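Local coordinates for protein deseasin MCP-01 (Pseudoalteromonas sp., PDB 3VV3) that degrades collagen as a bacterial serine protease of the subtilisin family, at residues 47-52 with 169-174; 57-62 with 117-122; 106-111 with 269-274; 110-115 with 252-257; 124-129 with 277-282. All blocks are in the same frame, centred on the assembly; numbering follows the deposited sequence.

Interaction 1. Residues 47-52 with 169-174; sequences GVIDTG and LNNSWG
Asn170 N donates to Gly47 O at 2.8 Å, and Ile49 N donates to Asn170 O at 3.2 Å. Both nearly straight bonds pair strands 45-50 and 166-171 in parallel. Ile49 crosses the Trp173 indole obliquely, its CG2 3.8 Å from Trp173 NE1. The chains then part, to 6.9 Å between Asp50 CA and Ser172 CA. Water 1 sits in this split, accepting from Ser172 N at 2.9 Å and lying near Ile49 O (2.8 Å) and Asp50 OD2 (2.7 Å). Water 2 donates to Ser172 O and, weakly, to Asp50 OD1. A chi1 of -150° swings the Asp50 carboxylate away from its backbone N and brings OD2 to Ser172 CB. Further out, Asp50 OD1 takes the N-H of Thr51 on its anti lone pair and also bonds His105 ND1. Replacing Asp50 with alanine would probably leave His105 ND1 without its acceptor and both waters less firmly held. An aspartate ending a parallel strand and bonded to this histidine fits the Asp-His-Ser triad of subtilases, with Ser270 the probable nucleophile.

Interaction 2. Residues 57-62 with 117-122; sequences HPDLAA and GNNGVG
Asp59 meets Asn119 and Val121 where two loops of the subtilisin-like fold come together. One loop follows strand 45-50. The other joins helix 105-114 to strand 131-136. His57 O accepts from Leu60 N and Ala61 N, which curls the chain here. Asp59 extends from this bend toward the second loop and has the most surface buried by the contact. Its carboxylate lies nearly coplanar with the Asn119 amide, the two planes 13° apart, and Asp59 OD1 is 3.4 Å from Asn119 CG. Asn119 CG sits between its backbone N and carbonyl carbon (chi1 68°), which turns the amide to this carboxylate. Val121 slides past Asp59 in the opposite direction, with Val121 CG2 3.5 Å from Asp59 OD1. Gly122 has positive phi, and any CB on it would crowd Asp59 OD2. Asp59 OD2 lies 3.2 Å from Val121 O, but both are acceptors and do not bond. The hydrogen bond to Asp59 OD2 comes instead from Val123 N.

Interaction 3. Residues 106-111 with 269-274; sequences GTHVSG and TSMATP
His108 and Val109 of helix 105-114 pack on Met271 and Pro274 of helix 269-284, two buried helices of the subtilisin-like core. The segment axes run 8.8 Å apart and cross at -39°. Met271 CG is 3.8 Å from His108 CE1, and Met271 SD lies 5.3 Å from the His108 ring centroid in an oblique sulfur-aromatic contact. Bends at chi2 and chi3 of Met271 fold its CE back to 4.2 Å from Val109 CG1. These helices carry His105 and Ser270, the likely catalytic histidine and serine, and a weak hydrogen bond joins Ser270 OG and His105 NE2. Cutting Met271 back to an alanine is likely to open a gap beside the His108 ring and strip Val109 CG1 of an apolar neighbour. The ring is also held from outside, stacked on Tyr266 and bonded through NE2 to Ala264 O. Pro274 crosses Val109 at about a right angle, with Pro274 CG 3.9 Å from Val109 CB. Pro274 CB lies 3.4 Å from Val109 O. Val109 CG1 comes to 3.4 Å from Ser270 O.

Interaction 4. Residues 110-115 with 252-257; sequences SGTIGA and SGILST
Gly111 and Thr112 of helix 105-114 press on Ser256 and Thr257 of strand 254-258. Gly111 CA lies 3.3 Å from Ser256 OG and 3.3 Å from Thr257 OG1. A CB here would clash with both hydroxyls. The polar bonds go to the turn before. Ser256 OG bonds His108 O, and Thr257 OG1 bonds Thr107 O. With chi1 at -169°, the Ser256 hydroxyl stands opposite the backbone N and reaches the helix. Water 3 links the segments: it lies 2.8 Å from Thr112 OG1 and donates to Leu255 O at 2.8 Å. The Ile254 CG2 methyl is set against the Thr112 OG1 hydroxyl at 3.8 Å. Methyl meets methyl only loosely, Ala115 CB being 4.4 Å from Thr257 CG2. The helix lies across the strand at 95°, their axes 6.8 Å apart. Strand 254-258 pairs with strand 262-266 as a beta hairpin. Ser110 and Ile113 turn instead to Val48 of the central parallel sheet, while Thr112 and Ile254 also touch helix 269-284.

Interaction 5. Residues 124-129 with 277-282; sequences VGVNHD and AGAAAL
Gly278 O is gripped by two donors, Asn127 ND2 at 3.0 Å and Leu282 N at 2.9 Å. The second is the ordinary helix bond. The first comes from the loop: ND2 approaches from the side of the carbonyl (C=O...donor angle 112°), tilted from its plane, and the N-H is bent to 146°. Asn127 CG is anti to its own carbonyl carbon (chi1 -58°), and this directs the amide to the helix. The same ND2 also bonds Ile113 O, so the amide nitrogen joins helix 105-114 to helix 269-284. On the other side of the amide, Asn127 OD1 accepts from water 4 at 2.8 Å. That water also donates weakly to Ala281 O. Both ends of the amide are engaged, which probably fixes its rotation.

Val126 supplies the apolar half. Its CG1 lies over the peptide after Gly278, 3.7 Å from Ala279 N, and 4.2 Å from Leu282 CD2. A CB on Gly278 would clash with Val126 CB. Gly278 thus lets the loop come close to the helix, and the small Ala281 CB fits beside the amide. Backbone bonds from Val126 and Asn127 to Thr112 and Ile113 tie the loop back to the helix it follows. A buried asparagine here has its amide met by helix carbonyls and a water, and joins the loop to two helices beside the apolar packing of Val126.

In the fold
Interactions 1, 3, 4 and 5 are buried, while interaction 2 is only partly so, its centre about 18 Å from the centre of the chain. Interactions 3 and 4 use different sides of helix 105-114 and share Ser110 and Gly111. Interactions 3 and 5 follow one another along helix 269-284. Interaction 1 lies in the central sheet and relies on backbone pairing and waters. Interaction 3 is mainly apolar. Interactions 1 and 3 meet through Ser172 OG and Ser270 O, next to the probable catalytic triad. Interactions 4 and 5 both pack close at a glycine, 4 against hydroxyls and 5 beside an asparagine amide bond. In interaction 2 a carboxylate lies beside an amide and a carbonyl, and Leu60 packs on Thr107 and Gly111.

Interaction 1. Residues 47-52 with 169-174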
loop_
_atom_site.group_PDB
_atom_site.type_symbol
_atom_site.label_atom_id
_atom_site.label_comp_id
_atom_site.label_asym_id
_atom_site.label_seq_id
_atom_site.Cartn_x
_atom_site.Cartn_y
_atom_site.Cartn_z
ATOM N N GLY A 47 18.686 -3.802 -10.011
ATOM C CA GLY A 47 17.991 -4.876 -9.326
ATOM C C GLY A 47 16.786 -4.356 -8.569
ATOM O O GLY A 47 16.873 -3.333 -7.886
ATOM N N VAL A 48 15.658 -5.052 -8.700
ATOM C CA VAL A 48 14.447 -4.689 -7.959
ATOM C C VAL A 48 14.126 -5.807 -6.976
ATOM O O VAL A 48 13.842 -6.935 -7.379
ATOM C CB VAL A 48 13.246 -4.448 -8.901
ATOM C CG1 VAL A 48 11.959 -4.232 -8.097
ATOM C CG2 VAL A 48 13.526 -3.274 -9.828
ATOM N N ILE A 49 14.208 -5.485 -5.684
ATOM C CA ILE A 49 13.940 -6.443 -4.614
ATOM C C ILE A 49 12.549 -6.153 -4.053
ATOM O O ILE A 49 12.327 -5.125 -3.397
ATOM C CB ILE A 49 15.030 -6.346 -3.526
ATOM C CG1 ILE A 49 16.404 -6.651 -4.152
ATOM C CG2 ILE A 49 14.707 -7.284 -2.346
ATOM C CD1 ILE A 49 17.621 -6.492 -3.191
ATOM N N ASP A 50 11.598 -7.034 -4.343
ATOM C CA ASP A 50 10.197 -6.682 -4.157
ATOM C C ASP A 50 9.322 -7.921 -4.334
ATOM O O ASP A 50 9.733 -9.034 -3.982
ATOM C CB ASP A 50 9.843 -5.592 -5.178
ATOM C CG ASP A 50 8.745 -4.645 -4.699
ATOM O OD1 ASP A 50 7.604 -5.096 -4.469
ATOM O OD2 ASP A 50 9.016 -3.432 -4.593
ATOM N N THR A 51 8.119 -7.733 -4.872
ATOM C CA THR A 51 7.213 -8.853 -5.117
ATOM C C THR A 51 7.505 -9.557 -6.441
ATOM O O THR A 51 6.766 -10.463 -6.838
ATOM C CB THR A 51 5.737 -8.399 -5.167
ATOM O OG1 THR A 51 5.549 -7.520 -6.280
ATOM C CG2 THR A 51 5.339 -7.678 -3.884
ATOM N N GLY A 52 8.555 -9.118 -7.131
ATOM C CA GLY A 52 8.905 -9.669 -8.430
ATOM C C GLY A 52 8.885 -8.618 -9.534
ATOM O O GLY A 52 8.717 -7.426 -9.273
ATOM N N LEU A 169 20.339 -0.878 -6.541
ATOM C CA LEU A 169 19.255 -1.711 -6.036
ATOM C C LEU A 169 18.098 -0.836 -5.594
ATOM O O LEU A 169 18.288 0.163 -4.888
ATOM C CB LEU A 169 19.714 -2.560 -4.849
ATOM C CG LEU A 169 20.765 -3.606 -5.180
ATOM C CD1 LEU A 169 21.209 -4.297 -3.894
ATOM C CD2 LEU A 169 20.186 -4.600 -6.189
ATOM N N ASN A 170 16.899 -1.222 -6.014
ATOM C CA ASN A 170 15.685 -0.548 -5.589
ATOM C C ASN A 170 15.009 -1.332 -4.472
ATOM O O ASN A 170 14.660 -2.509 -4.643
ATOM C CB ASN A 170 14.730 -0.400 -6.768
ATOM C CG ASN A 170 13.492 0.378 -6.403
ATOM O OD1 ASN A 170 12.523 -0.172 -5.873
ATOM N ND2 ASN A 170 13.526 1.666 -6.659
ATOM N N ASN A 171 14.826 -0.680 -3.327
ATOM C CA ASN A 171 14.227 -1.324 -2.166
ATOM C C ASN A 171 13.008 -0.571 -1.665
ATOM O O ASN A 171 13.095 0.204 -0.706
ATOM C CB ASN A 171 15.271 -1.476 -1.060
ATOM C CG ASN A 171 16.487 -2.243 -1.530
ATOM O OD1 ASN A 171 17.475 -1.656 -1.992
ATOM N ND2 ASN A 171 16.408 -3.560 -1.459
ATOM N N SER A 172 11.888 -0.788 -2.350
ATOM C CA SER A 172 10.612 -0.151 -2.015
ATOM C C SER A 172 9.855 -1.002 -1.013
ATOM O O SER A 172 8.766 -1.515 -1.299
ATOM C CB SER A 172 9.772 0.049 -3.276
ATOM O OG SER A 172 10.364 1.022 -4.127
ATOM N N TRP A 173 10.461 -1.169 0.155
ATOM C CA TRP A 173 9.911 -2.000 1.212
ATOM C C TRP A 173 10.512 -1.567 2.533
ATOM O O TRP A 173 11.525 -0.872 2.566
ATOM C CB TRP A 173 10.191 -3.494 0.965
ATOM C CG TRP A 173 11.651 -3.860 0.734
ATOM C CD1 TRP A 173 12.306 -3.895 -0.468
ATOM C CD2 TRP A 173 12.611 -4.268 1.722
ATOM N NE1 TRP A 173 13.613 -4.286 -0.285
ATOM C CE2 TRP A 173 13.824 -4.522 1.048
ATOM C CE3 TRP A 173 12.564 -4.438 3.109
ATOM C CZ2 TRP A 173 14.982 -4.926 1.713
ATOM C CZ3 TRP A 173 13.718 -4.851 3.769
ATOM C CH2 TRP A 173 14.905 -5.084 3.070
ATOM N N GLY A 174 9.881 -1.975 3.626
ATOM C CA GLY A 174 10.418 -1.690 4.941
ATOM C C GLY A 174 9.674 -2.468 6.004
ATOM O O GLY A 174 8.611 -3.031 5.741
HETATM O O HOH W 1 11.594 -2.668 -4.489
HETATM O O HOH W 2 7.612 -4.197 -1.901
#

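Interaction 2. Residues 57-62 with 117-122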
loop_
_atom_site.group_PDB
_atom_site.type_symbol
_atom_site.label_atom_id
_atom_site.label_comp_id
_atom_site.label_asym_id
_atom_site.label_seq_id
_atom_site.Cartn_x
_atom_site.Cartn_y
_atom_site.Cartn_z
ATOM N N HIS A 57 5.276 -8.212 -19.336
ATOM C CA HIS A 57 4.504 -7.011 -19.652
ATOM C C HIS A 57 5.053 -6.348 -20.921
ATOM O O HIS A 57 6.261 -6.125 -21.051
ATOM C CB HIS A 57 4.539 -6.022 -18.476
ATOM C CG HIS A 57 3.604 -4.862 -18.628
ATOM N ND1 HIS A 57 2.571 -4.613 -17.750
ATOM C CD2 HIS A 57 3.540 -3.892 -19.568
ATOM C CE1 HIS A 57 1.918 -3.530 -18.137
ATOM N NE2 HIS A 57 2.487 -3.074 -19.238
ATOM N N PRO A 58 4.167 -6.049 -21.881
ATOM C CA PRO A 58 4.617 -5.441 -23.140
ATOM C C PRO A 58 5.453 -4.166 -22.966
ATOM O O PRO A 58 6.270 -3.853 -23.842
ATOM C CB PRO A 58 3.298 -5.130 -23.860
ATOM C CG PRO A 58 2.355 -6.177 -23.360
ATOM C CD PRO A 58 2.733 -6.392 -21.905
ATOM N N ASP A 59 5.264 -3.437 -21.866
ATOM C CA ASP A 59 6.044 -2.224 -21.651
ATOM C C ASP A 59 7.275 -2.431 -20.753
ATOM O O ASP A 59 7.959 -1.464 -20.422
ATOM C CB ASP A 59 5.172 -1.057 -21.137
ATOM C CG ASP A 59 5.573 0.277 -21.750
ATOM O OD1 ASP A 59 6.151 0.261 -22.861
ATOM O OD2 ASP A 59 5.325 1.337 -21.132
ATOM N N LEU A 60 7.560 -3.679 -20.375
ATOM C CA LEU A 60 8.792 -3.984 -19.628
ATOM C C LEU A 60 9.699 -4.990 -20.335
ATOM O O LEU A 60 10.908 -5.001 -20.100
ATOM C CB LEU A 60 8.471 -4.527 -18.231
ATOM C CG LEU A 60 7.812 -3.567 -17.243
ATOM C CD1 LEU A 60 7.453 -4.302 -15.955
ATOM C CD2 LEU A 60 8.712 -2.389 -16.950
ATOM N N ALA A 61 9.113 -5.834 -21.182
ATOM C CA ALA A 61 9.825 -6.968 -21.778
ATOM C C ALA A 61 11.166 -6.599 -22.406
ATOM O O ALA A 61 12.156 -7.320 -22.248
ATOM C CB ALA A 61 8.936 -7.685 -22.800
ATOM N N ALA A 62 11.199 -5.486 -23.128
ATOM C CA ALA A 62 12.412 -5.075 -23.821
ATOM C C ALA A 62 13.522 -4.685 -22.845
ATOM O O ALA A 62 14.705 -4.690 -23.205
ATOM C CB ALA A 62 12.114 -3.927 -24.773
ATOM N N GLY A 117 10.576 3.247 -23.409
ATOM C CA GLY A 117 10.229 4.582 -23.865
ATOM C C GLY A 117 10.097 4.677 -25.374
ATOM O O GLY A 117 10.854 4.043 -26.113
ATOM N N ASN A 118 9.131 5.469 -25.823
ATOM C CA ASN A 118 8.926 5.708 -27.251
ATOM C C ASN A 118 8.581 4.448 -28.025
ATOM O O ASN A 118 8.992 4.288 -29.177
ATOM C CB ASN A 118 10.162 6.366 -27.867
ATOM C CG ASN A 118 10.131 7.873 -27.752
ATOM O OD1 ASN A 118 11.143 8.504 -27.436
ATOM N ND2 ASN A 118 8.966 8.463 -28.005
ATOM N N ASN A 119 7.826 3.548 -27.405
ATOM C CA ASN A 119 7.395 2.348 -28.113
ATOM C C ASN A 119 5.893 2.364 -28.390
ATOM O O ASN A 119 5.305 1.348 -28.743
ATOM C CB ASN A 119 7.821 1.067 -27.381
ATOM C CG ASN A 119 7.099 0.878 -26.069
ATOM O OD1 ASN A 119 6.578 1.835 -25.502
ATOM N ND2 ASN A 119 7.060 -0.356 -25.581
ATOM N N GLY A 120 5.293 3.540 -28.236
ATOM C CA GLY A 120 3.886 3.747 -28.537
ATOM C C GLY A 120 2.919 2.984 -27.653
ATOM O O GLY A 120 1.747 2.839 -27.989
ATOM N N VAL A 121 3.396 2.487 -26.514
ATOM C CA VAL A 121 2.502 1.804 -25.585
ATOM C C VAL A 121 2.733 2.243 -24.141
ATOM O O VAL A 121 3.854 2.527 -23.739
ATOM C CB VAL A 121 2.581 0.257 -25.705
ATOM C CG1 VAL A 121 3.418 -0.154 -26.901
ATOM C CG2 VAL A 121 3.093 -0.373 -24.426
ATOM N N GLY A 122 1.651 2.341 -23.379
ATOM C CA GLY A 122 1.748 2.605 -21.952
ATOM C C GLY A 122 2.508 3.838 -21.496
ATOM O O GLY A 122 2.235 4.965 -21.926
#

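Interaction 3. Residues 106-111 with 269-274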
loop_
_atom_site.group_PDB
_atom_site.type_symbol
_atom_site.label_atom_id
_atom_site.label_comp_id
_atom_site.label_asym_id
_atom_site.label_seq_id
_atom_site.Cartn_x
_atom_site.Cartn_y
_atom_site.Cartn_z
ATOM N N GLY A 106 6.065 -4.867 -7.422
ATOM C CA GLY A 106 7.391 -4.884 -8.019
ATOM C C GLY A 106 7.374 -4.452 -9.470
ATOM O O GLY A 106 8.329 -3.849 -9.964
ATOM N N THR A 107 6.287 -4.767 -10.161
ATOM C CA THR A 107 6.147 -4.378 -11.560
ATOM C C THR A 107 5.933 -2.878 -11.666
ATOM O O THR A 107 6.431 -2.225 -12.589
ATOM C CB THR A 107 4.988 -5.132 -12.212
ATOM O OG1 THR A 107 5.276 -6.533 -12.173
ATOM C CG2 THR A 107 4.785 -4.689 -13.676
ATOM N N HIS A 108 5.202 -2.335 -10.701
ATOM C CA HIS A 108 4.949 -0.901 -10.660
ATOM C C HIS A 108 6.257 -0.123 -10.492
ATOM O O HIS A 108 6.541 0.807 -11.260
ATOM C CB HIS A 108 3.947 -0.571 -9.543
ATOM C CG HIS A 108 3.325 0.785 -9.680
ATOM N ND1 HIS A 108 3.941 1.933 -9.230
ATOM C CD2 HIS A 108 2.144 1.172 -10.223
ATOM C CE1 HIS A 108 3.165 2.974 -9.488
ATOM N NE2 HIS A 108 2.071 2.540 -10.090
ATOM N N VAL A 109 7.070 -0.502 -9.507
ATOM C CA VAL A 109 8.332 0.197 -9.305
ATOM C C VAL A 109 9.254 -0.014 -10.513
ATOM O O VAL A 109 9.971 0.902 -10.917
ATOM C CB VAL A 109 9.034 -0.170 -7.965
ATOM C CG1 VAL A 109 8.087 0.059 -6.789
ATOM C CG2 VAL A 109 9.518 -1.597 -7.966
ATOM N N SER A 110 9.221 -1.212 -11.098
ATOM C CA SER A 110 10.027 -1.474 -12.292
ATOM C C SER A 110 9.696 -0.529 -13.453
ATOM O O SER A 110 10.595 -0.020 -14.131
ATOM C CB SER A 110 9.898 -2.939 -12.728
ATOM O OG SER A 110 10.407 -3.808 -11.727
ATOM N N GLY A 111 8.407 -0.292 -13.680
ATOM C CA GLY A 111 7.971 0.609 -14.743
ATOM C C GLY A 111 8.428 2.045 -14.537
ATOM O O GLY A 111 8.700 2.770 -15.490
ATOM N N THR A 269 6.190 6.255 -0.583
ATOM C CA THR A 269 7.633 6.374 -0.728
ATOM C C THR A 269 8.174 5.241 -1.612
ATOM O O THR A 269 9.248 5.370 -2.193
ATOM C CB THR A 269 8.353 6.402 0.638
ATOM O OG1 THR A 269 7.920 5.299 1.443
ATOM C CG2 THR A 269 8.027 7.700 1.366
ATOM N N SER A 270 7.417 4.148 -1.718
ATOM C CA SER A 270 7.760 3.049 -2.618
ATOM C C SER A 270 7.792 3.487 -4.081
ATOM O O SER A 270 8.460 2.870 -4.900
ATOM C CB SER A 270 6.770 1.892 -2.462
ATOM O OG SER A 270 6.988 1.205 -1.246
ATOM N N MET A 271 7.057 4.544 -4.400
ATOM C CA MET A 271 7.007 5.081 -5.765
ATOM C C MET A 271 8.082 6.147 -5.983
ATOM O O MET A 271 8.542 6.368 -7.108
ATOM C CB MET A 271 5.614 5.670 -6.060
ATOM C CG MET A 271 4.503 4.639 -6.298
ATOM S SD MET A 271 4.062 3.633 -4.854
ATOM C CE MET A 271 4.715 2.044 -5.378
ATOM N N ALA A 272 8.477 6.813 -4.902
ATOM C CA ALA A 272 9.541 7.813 -4.968
ATOM C C ALA A 272 10.893 7.131 -5.191
ATOM O O ALA A 272 11.724 7.592 -5.975
ATOM C CB ALA A 272 9.568 8.645 -3.674
ATOM N N THR A 273 11.100 6.025 -4.483
ATOM C CA THR A 273 12.346 5.271 -4.544
ATOM C C THR A 273 12.803 4.924 -5.974
ATOM O O THR A 273 13.966 5.176 -6.327
ATOM C CB THR A 273 12.234 4.032 -3.622
ATOM O OG1 THR A 273 12.070 4.496 -2.273
ATOM C CG2 THR A 273 13.469 3.145 -3.693
ATOM N N PRO A 274 11.903 4.371 -6.806
ATOM C CA PRO A 274 12.317 4.026 -8.176
ATOM C C PRO A 274 12.585 5.224 -9.094
ATOM O O PRO A 274 13.298 5.049 -10.077
ATOM C CB PRO A 274 11.152 3.168 -8.701
ATOM C CG PRO A 274 9.978 3.584 -7.868
ATOM C CD PRO A 274 10.568 3.823 -6.492
#

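Interaction 4. Residues 110-115 with 252-257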
loop_
_atom_site.group_PDB
_atom_site.type_symbol
_atom_site.label_atom_id
_atom_site.label_comp_id
_atom_site.label_asym_id
_atom_site.label_seq_id
_atom_site.Cartn_x
_atom_site.Cartn_y
_atom_site.Cartn_z
ATOM N N SER A 110 9.221 -1.212 -11.098
ATOM C CA SER A 110 10.027 -1.474 -12.292
ATOM C C SER A 110 9.696 -0.529 -13.453
ATOM O O SER A 110 10.595 -0.020 -14.131
ATOM C CB SER A 110 9.898 -2.939 -12.728
ATOM O OG SER A 110 10.407 -3.808 -11.727
ATOM N N GLY A 111 8.407 -0.292 -13.680
ATOM C CA GLY A 111 7.971 0.609 -14.743
ATOM C C GLY A 111 8.428 2.045 -14.537
ATOM O O GLY A 111 8.700 2.770 -15.490
ATOM N N THR A 112 8.528 2.465 -13.284
ATOM C CA THR A 112 9.023 3.807 -12.991
ATOM C C THR A 112 10.519 3.923 -13.297
ATOM O O THR A 112 10.988 4.924 -13.833
ATOM C CB THR A 112 8.709 4.187 -11.531
ATOM O OG1 THR A 112 7.286 4.255 -11.372
ATOM C CG2 THR A 112 9.342 5.540 -11.143
ATOM N N ILE A 113 11.262 2.876 -12.966
ATOM C CA ILE A 113 12.675 2.806 -13.303
ATOM C C ILE A 113 12.889 2.745 -14.815
ATOM O O ILE A 113 13.756 3.443 -15.352
ATOM C CB ILE A 113 13.321 1.553 -12.665
ATOM C CG1 ILE A 113 13.422 1.726 -11.143
ATOM C CG2 ILE A 113 14.704 1.281 -13.270
ATOM C CD1 ILE A 113 13.668 0.411 -10.417
ATOM N N GLY A 114 12.098 1.923 -15.498
ATOM C CA GLY A 114 12.416 1.589 -16.877
ATOM C C GLY A 114 11.351 0.995 -17.786
ATOM O O GLY A 114 11.659 0.126 -18.605
ATOM N N ALA A 115 10.107 1.468 -17.696
ATOM C CA ALA A 115 9.145 1.133 -18.744
ATOM C C ALA A 115 9.717 1.590 -20.096
ATOM O O ALA A 115 10.283 2.672 -20.193
ATOM C CB ALA A 115 7.788 1.792 -18.486
ATOM N N SER A 252 3.641 10.707 -5.015
ATOM C CA SER A 252 2.189 10.875 -4.883
ATOM C C SER A 252 1.495 10.728 -6.235
ATOM O O SER A 252 1.722 11.533 -7.144
ATOM C CB SER A 252 1.849 12.258 -4.304
ATOM O OG SER A 252 2.309 12.394 -2.973
ATOM N N GLY A 253 0.647 9.711 -6.361
ATOM C CA GLY A 253 -0.136 9.517 -7.571
ATOM C C GLY A 253 0.726 9.184 -8.775
ATOM O O GLY A 253 0.726 9.905 -9.781
ATOM N N ILE A 254 1.468 8.087 -8.672
ATOM C CA ILE A 254 2.374 7.675 -9.742
ATOM C C ILE A 254 1.769 6.541 -10.579
ATOM O O ILE A 254 1.500 5.444 -10.077
ATOM C CB ILE A 254 3.749 7.237 -9.182
ATOM C CG1 ILE A 254 4.361 8.336 -8.296
ATOM C CG2 ILE A 254 4.691 6.823 -10.330
ATOM C CD1 ILE A 254 4.528 9.684 -8.979
ATOM N N LEU A 255 1.548 6.820 -11.862
ATOM C CA LEU A 255 1.060 5.815 -12.793
ATOM C C LEU A 255 2.223 4.964 -13.292
ATOM O O LEU A 255 3.261 5.496 -13.669
ATOM C CB LEU A 255 0.389 6.498 -13.985
ATOM C CG LEU A 255 -0.131 5.574 -15.091
ATOM C CD1 LEU A 255 -1.313 4.750 -14.601
ATOM C CD2 LEU A 255 -0.508 6.380 -16.327
ATOM N N SER A 256 2.041 3.648 -13.315
ATOM C CA SER A 256 3.080 2.768 -13.824
ATOM C C SER A 256 2.485 1.440 -14.268
ATOM O O SER A 256 1.270 1.229 -14.202
ATOM C CB SER A 256 4.168 2.550 -12.762
ATOM O OG SER A 256 5.316 1.914 -13.316
ATOM N N THR A 257 3.354 0.554 -14.735
ATOM C CA THR A 257 2.975 -0.788 -15.152
ATOM C C THR A 257 2.553 -1.682 -13.988
ATOM O O THR A 257 3.186 -1.667 -12.929
ATOM C CB THR A 257 4.179 -1.478 -15.824
ATOM O OG1 THR A 257 5.341 -1.300 -15.001
ATOM C CG2 THR A 257 4.468 -0.855 -17.191
HETATM O O HOH W 3 6.030 5.897 -13.314
#

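Interaction 5. Residues 124-129 with 277-282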
loop_
_atom_site.group_PDB
_atom_site.type_symbol
_atom_site.label_atom_id
_atom_site.label_comp_id
_atom_site.label_asym_id
_atom_site.label_seq_id
_atom_site.Cartn_x
_atom_site.Cartn_y
_atom_site.Cartn_z
ATOM N N VAL A 124 6.512 5.311 -19.576
ATOM C CA VAL A 124 7.948 5.317 -19.832
ATOM C C VAL A 124 8.647 5.559 -18.504
ATOM O O VAL A 124 8.167 6.331 -17.672
ATOM C CB VAL A 124 8.351 6.407 -20.864
ATOM C CG1 VAL A 124 7.817 7.784 -20.452
ATOM C CG2 VAL A 124 9.857 6.466 -21.039
ATOM N N GLY A 125 9.767 4.882 -18.286
ATOM C CA GLY A 125 10.497 5.051 -17.043
ATOM C C GLY A 125 11.503 6.183 -17.109
ATOM O O GLY A 125 11.655 6.839 -18.143
ATOM N N VAL A 126 12.203 6.418 -16.006
ATOM C CA VAL A 126 13.279 7.403 -16.021
ATOM C C VAL A 126 14.286 7.010 -17.108
ATOM O O VAL A 126 14.879 7.874 -17.761
ATOM C CB VAL A 126 14.000 7.504 -14.660
ATOM C CG1 VAL A 126 15.124 8.539 -14.721
ATOM C CG2 VAL A 126 13.009 7.853 -13.545
ATOM N N ASN A 127 14.472 5.703 -17.283
ATOM C CA ASN A 127 15.226 5.160 -18.415
ATOM C C ASN A 127 14.281 4.646 -19.485
ATOM O O ASN A 127 13.318 3.939 -19.173
ATOM C CB ASN A 127 16.121 3.993 -17.971
ATOM C CG ASN A 127 17.099 4.389 -16.891
ATOM O OD1 ASN A 127 18.227 4.784 -17.173
ATOM N ND2 ASN A 127 16.664 4.299 -15.642
ATOM N N HIS A 128 14.547 4.991 -20.748
ATOM C CA HIS A 128 13.834 4.364 -21.860
ATOM C C HIS A 128 14.388 2.972 -22.087
ATOM O O HIS A 128 13.668 2.062 -22.495
ATOM C CB HIS A 128 14.032 5.145 -23.157
ATOM C CG HIS A 128 13.409 6.500 -23.147
ATOM N ND1 HIS A 128 13.044 7.156 -24.306
ATOM C CD2 HIS A 128 13.081 7.324 -22.125
ATOM C CE1 HIS A 128 12.523 8.329 -23.992
ATOM N NE2 HIS A 128 12.530 8.453 -22.679
ATOM N N ASP A 129 15.687 2.835 -21.846
ATOM C CA ASP A 129 16.399 1.575 -22.027
ATOM C C ASP A 129 17.266 1.303 -20.803
ATOM O O ASP A 129 17.991 2.180 -20.344
ATOM C CB ASP A 129 17.279 1.647 -23.276
ATOM C CG ASP A 129 16.477 1.930 -24.532
ATOM O OD1 ASP A 129 15.768 1.019 -25.006
ATOM O OD2 ASP A 129 16.546 3.068 -25.031
ATOM N N ALA A 277 16.220 5.411 -8.050
ATOM C CA ALA A 277 16.974 4.288 -8.598
ATOM C C ALA A 277 17.100 4.436 -10.113
ATOM O O ALA A 277 18.171 4.205 -10.693
ATOM C CB ALA A 277 16.314 2.953 -8.243
ATOM N N GLY A 278 16.010 4.832 -10.757
ATOM C CA GLY A 278 16.029 5.093 -12.188
ATOM C C GLY A 278 17.008 6.197 -12.539
ATOM O O GLY A 278 17.780 6.071 -13.496
ATOM N N ALA A 279 16.984 7.287 -11.775
ATOM C CA ALA A 279 17.915 8.381 -12.021
ATOM C C ALA A 279 19.370 7.929 -11.844
ATOM O O ALA A 279 20.243 8.327 -12.615
ATOM C CB ALA A 279 17.604 9.579 -11.131
ATOM N N ALA A 280 19.624 7.095 -10.837
ATOM C CA ALA A 280 20.970 6.580 -10.615
ATOM C C ALA A 280 21.427 5.795 -11.835
ATOM O O ALA A 280 22.558 5.968 -12.306
ATOM C CB ALA A 280 21.028 5.704 -9.355
ATOM N N ALA A 281 20.556 4.927 -12.344
ATOM C CA ALA A 281 20.884 4.141 -13.536
ATOM C C ALA A 281 21.143 5.042 -14.744
ATOM O O ALA A 281 22.053 4.781 -15.535
ATOM C CB ALA A 281 19.788 3.134 -13.839
ATOM N N LEU A 282 20.341 6.096 -14.891
ATOM C CA LEU A 282 20.532 7.031 -16.003
ATOM C C LEU A 282 21.882 7.743 -15.910
ATOM O O LEU A 282 22.593 7.891 -16.913
ATOM C CB LEU A 282 19.381 8.051 -16.079
ATOM C CG LEU A 282 19.291 8.812 -17.412
ATOM C CD1 LEU A 282 19.142 7.817 -18.559
ATOM C CD2 LEU A 282 18.121 9.781 -17.412
HETATM O O HOH W 4 20.556 3.557 -18.011
#